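Local atomic coordinates of suppressor protein MPT5 (Saccharomyces cerevisiae, PDB entry 5BZ1), a protein that binds specific sequences in the 3'-UTRs of target mRNAs through its Pumilio-repeat domain and regulates their expression post-transcriptionally. Residues I92-Y97 with I136-G141. Numbering follows the deposited sequence.
Sequences ISINQY and INDLNG. With nucleotides of chain B.
Two groups converge on the backbone oxygen of I94: N140 donates to it through ND2 (ND2 to O 3.2 Å), and a water also bound to D138 OD1 donates to it (water to I94 O 2.9 Å). The hydrogen bond from ND2 is bent, its N-H...O angle 149°, and ND2 sits above the carbonyl plane. With CG anti to its own carbonyl carbon (chi1 -65°), N140 lies alongside the chain from S93 to Q96, CB 3.4 Å from S93 O and CG 3.8 Å from Q96 CA. A second water, donating to Q96 O and N140 OD1, joins the other end of the amide to the same loop. D138 caps the start of helix 141-151 through OD2: G141 N reaches its anti lone pair at 2.8 Å, N140 N comes from above the carboxylate plane, and I94 CA packs against the same oxygen. N95 likewise caps helix 98-107, OD1 accepting from Y97 N and G98 N. The contact thus illustrates how Pumilio repeats 3 and 4 pack side by side through loops that each carry a capping side chain; Y97 meets U9 of chain B at its ring edge, beside the bound RNA. The two N-H groups and the helix start probably stabilise the D138 carboxylate as an anion, which a water links to I94 O.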
ATOM      1  N   ILE A  92      -7.798 -17.015  13.932  1.00 23.32           N
ATOM      2  CA  ILE A  92      -6.429 -17.430  13.683  1.00 20.46           C
ATOM      3  C   ILE A  92      -5.531 -16.246  13.310  1.00 23.73           C
ATOM      4  O   ILE A  92      -4.412 -16.131  13.810  1.00 24.33           O
ATOM      5  CB  ILE A  92      -6.386 -18.496  12.576  1.00 24.56           C
ATOM      6  CG1 ILE A  92      -7.078 -19.779  13.052  1.00 22.82           C
ATOM      7  CG2 ILE A  92      -4.956 -18.790  12.171  1.00 19.69           C
ATOM      8  CD1 ILE A  92      -7.328 -20.799  11.948  1.00 23.07           C
ATOM      9  N   SER A  93      -6.027 -15.368  12.443  1.00 20.66           N
ATOM     10  CA  SER A  93      -5.231 -14.258  11.925  1.00 25.26           C
ATOM     11  C   SER A  93      -4.842 -13.217  12.983  1.00 28.75           C
ATOM     12  O   SER A  93      -3.765 -12.626  12.908  1.00 28.81           O
ATOM     13  CB  SER A  93      -5.960 -13.585  10.760  1.00 24.92           C
ATOM     14  OG  SER A  93      -6.255 -14.522   9.742  1.00 29.59           O
ATOM     15  N   ILE A  94      -5.717 -12.990  13.959  1.00 26.79           N
ATOM     16  CA  ILE A  94      -5.434 -12.034  15.027  1.00 27.51           C
ATOM     17  C   ILE A  94      -4.556 -12.647  16.116  1.00 24.97           C
ATOM     18  O   ILE A  94      -4.101 -11.951  17.025  1.00 28.94           O
ATOM     19  CB  ILE A  94      -6.716 -11.509  15.691  1.00 32.50           C
ATOM     20  CG1 ILE A  94      -7.459 -12.644  16.400  1.00 38.87           C
ATOM     21  CG2 ILE A  94      -7.614 -10.817  14.670  1.00 34.41           C
ATOM     22  CD1 ILE A  94      -8.730 -12.194  17.095  1.00 37.14           C
ATOM     23  N   ASN A  95      -4.336 -13.956  16.035  1.00 26.64           N
ATOM     24  CA  ASN A  95      -3.540 -14.657  17.039  1.00 26.34           C
ATOM     25  C   ASN A  95      -2.050 -14.579  16.716  1.00 27.25           C
ATOM     26  O   ASN A  95      -1.656 -14.725  15.555  1.00 27.75           O
ATOM     27  CB  ASN A  95      -3.978 -16.118  17.135  1.00 22.63           C
ATOM     28  CG  ASN A  95      -3.414 -16.816  18.357  1.00 29.13           C
ATOM     29  OD1 ASN A  95      -2.379 -17.480  18.289  1.00 31.83           O
ATOM     30  ND2 ASN A  95      -4.096 -16.669  19.487  1.00 31.01           N
ATOM     31  N   GLN A  96      -1.228 -14.354  17.738  1.00 28.84           N
ATOM     32  CA  GLN A  96       0.206 -14.163  17.534  1.00 31.93           C
ATOM     33  C   GLN A  96       0.875 -15.437  17.025  1.00 32.04           C
ATOM     34  O   GLN A  96       1.892 -15.381  16.330  1.00 28.41           O
ATOM     35  CB  GLN A  96       0.884 -13.674  18.819  1.00 32.86           C
ATOM     36  CG  GLN A  96       0.883 -14.681  19.965  1.00 38.57           C
ATOM     37  CD  GLN A  96       1.671 -14.194  21.168  1.00 46.96           C
ATOM     38  OE1 GLN A  96       2.801 -13.729  21.036  1.00 49.79           O
ATOM     39  NE2 GLN A  96       1.076 -14.304  22.350  1.00 49.40           N
ATOM     40  N   TYR A  97       0.293 -16.582  17.373  1.00 26.68           N
ATOM     41  CA  TYR A  97       0.787 -17.867  16.901  1.00 28.69           C
ATOM     42  C   TYR A  97       0.013 -18.288  15.655  1.00 27.41           C
ATOM     43  O   TYR A  97       0.591 -18.820  14.705  1.00 27.61           O
ATOM     44  CB  TYR A  97       0.665 -18.921  18.006  1.00 27.68           C
ATOM     45  CG  TYR A  97       1.354 -18.510  19.287  1.00 30.70           C
ATOM     46  CD1 TYR A  97       2.725 -18.302  19.317  1.00 26.82           C
ATOM     47  CD2 TYR A  97       0.636 -18.317  20.459  1.00 32.47           C
ATOM     48  CE1 TYR A  97       3.365 -17.916  20.477  1.00 28.07           C
ATOM     49  CE2 TYR A  97       1.270 -17.933  21.626  1.00 32.10           C
ATOM     50  CZ  TYR A  97       2.633 -17.735  21.628  1.00 33.37           C
ATOM     51  OH  TYR A  97       3.271 -17.351  22.781  1.00 39.83           O
ATOM     52  N   ILE A 136      -7.074  -6.061   8.523  1.00 25.63           N
ATOM     53  CA  ILE A 136      -6.206  -5.188   7.736  1.00 27.86           C
ATOM     54  C   ILE A 136      -5.325  -4.322   8.642  1.00 24.91           C
ATOM     55  O   ILE A 136      -4.147  -4.102   8.353  1.00 25.03           O
ATOM     56  CB  ILE A 136      -7.036  -4.297   6.779  1.00 28.74           C
ATOM     57  CG1 ILE A 136      -7.675  -5.150   5.683  1.00 27.68           C
ATOM     58  CG2 ILE A 136      -6.175  -3.216   6.144  1.00 21.85           C
ATOM     59  CD1 ILE A 136      -8.662  -4.399   4.808  1.00 30.81           C
ATOM     60  N   ASN A 137      -5.897  -3.854   9.748  1.00 24.81           N
ATOM     61  CA  ASN A 137      -5.185  -2.986  10.678  1.00 28.50           C
ATOM     62  C   ASN A 137      -4.521  -3.709  11.848  1.00 30.65           C
ATOM     63  O   ASN A 137      -3.742  -3.108  12.587  1.00 32.44           O
ATOM     64  CB  ASN A 137      -6.122  -1.898  11.212  1.00 32.06           C
ATOM     65  CG  ASN A 137      -6.441  -0.844  10.172  1.00 32.01           C
ATOM     66  OD1 ASN A 137      -5.752  -0.732   9.162  1.00 30.03           O
ATOM     67  ND2 ASN A 137      -7.485  -0.059  10.421  1.00 29.17           N
ATOM     68  N   ASP A 138      -4.833  -4.989  12.021  1.00 27.68           N
ATOM     69  CA  ASP A 138      -4.338  -5.728  13.181  1.00 28.16           C
ATOM     70  C   ASP A 138      -2.849  -6.061  13.089  1.00 24.90           C
ATOM     71  O   ASP A 138      -2.343  -6.434  12.025  1.00 27.73           O
ATOM     72  CB  ASP A 138      -5.146  -7.012  13.403  1.00 29.85           C
ATOM     73  CG  ASP A 138      -4.728  -7.752  14.659  1.00 35.04           C
ATOM     74  OD1 ASP A 138      -5.168  -7.360  15.761  1.00 33.69           O
ATOM     75  OD2 ASP A 138      -3.960  -8.729  14.540  1.00 34.32           O
ATOM     76  N   LEU A 139      -2.168  -5.914  14.223  1.00 27.83           N
ATOM     77  CA  LEU A 139      -0.744  -6.200  14.361  1.00 33.25           C
ATOM     78  C   LEU A 139      -0.354  -7.564  13.780  1.00 36.23           C
ATOM     79  O   LEU A 139       0.686  -7.697  13.130  1.00 30.25           O
ATOM     80  CB  LEU A 139      -0.364  -6.128  15.842  1.00 32.51           C
ATOM     81  CG  LEU A 139       1.031  -6.573  16.275  1.00 41.03           C
ATOM     82  CD1 LEU A 139       2.093  -5.689  15.639  1.00 42.54           C
ATOM     83  CD2 LEU A 139       1.151  -6.548  17.792  1.00 41.62           C
ATOM     84  N   ASN A 140      -1.192  -8.571  14.015  1.00 30.50           N
ATOM     85  CA  ASN A 140      -0.931  -9.919  13.520  1.00 25.64           C
ATOM     86  C   ASN A 140      -1.654 -10.213  12.210  1.00 24.74           C
ATOM     87  O   ASN A 140      -1.084 -10.816  11.294  1.00 23.43           O
ATOM     88  CB  ASN A 140      -1.328 -10.950  14.578  1.00 26.63           C
ATOM     89  CG  ASN A 140      -0.473 -10.863  15.819  1.00 35.29           C
ATOM     90  OD1 ASN A 140       0.755 -10.869  15.736  1.00 41.12           O
ATOM     91  ND2 ASN A 140      -1.114 -10.754  16.977  1.00 37.99           N
ATOM     92  N   GLY A 141      -2.908  -9.778  12.125  1.00 25.43           N
ATOM     93  CA  GLY A 141      -3.750 -10.068  10.978  1.00 22.61           C
ATOM     94  C   GLY A 141      -3.302  -9.466   9.658  1.00 26.97           C
ATOM     95  O   GLY A 141      -3.527 -10.063   8.600  1.00 23.61           O
TER
ATOM     96  P     U B   9      10.440 -14.227  15.738  1.00 61.14           P
ATOM     97  OP1   U B   9      10.792 -15.263  14.731  1.00 69.65           O
ATOM     98  OP2   U B   9       9.537 -13.113  15.360  1.00 58.64           O
ATOM     99  O5'   U B   9       9.812 -14.972  16.998  1.00 65.09           O
ATOM    100  C5'   U B   9       9.268 -14.255  18.098  1.00 56.86           C
ATOM    101  C4'   U B   9       8.315 -15.126  18.873  1.00 51.68           C
ATOM    102  O4'   U B   9       7.170 -15.432  18.039  1.00 50.31           O
ATOM    103  C3'   U B   9       8.870 -16.482  19.274  1.00 53.40           C
ATOM    104  O3'   U B   9       9.603 -16.419  20.486  1.00 57.44           O
ATOM    105  C2'   U B   9       7.625 -17.361  19.354  1.00 57.88           C
ATOM    106  O2'   U B   9       6.974 -17.214  20.608  1.00 63.95           O
ATOM    107  C1'   U B   9       6.738 -16.753  18.266  1.00 49.27           C
ATOM    108  N1    U B   9       6.794 -17.492  16.981  1.00 45.69           N
ATOM    109  C2    U B   9       6.007 -18.626  16.847  1.00 42.32           C
ATOM    110  O2    U B   9       5.298 -19.050  17.743  1.00 45.77           O
ATOM    111  N3    U B   9       6.088 -19.259  15.628  1.00 43.90           N
ATOM    112  C4    U B   9       6.857 -18.871  14.551  1.00 45.20           C
ATOM    113  O4    U B   9       6.826 -19.547  13.520  1.00 41.95           O
ATOM    114  C5    U B   9       7.634 -17.683  14.763  1.00 45.89           C
ATOM    115  C6    U B   9       7.575 -17.042  15.937  1.00 47.29           C
TER
HETATM  116  O   HOH W   1      -4.629  -9.120  17.611  1.00 48.27           O
HETATM  117  O   HOH W   2       3.250 -13.012  15.595  1.00 38.04           O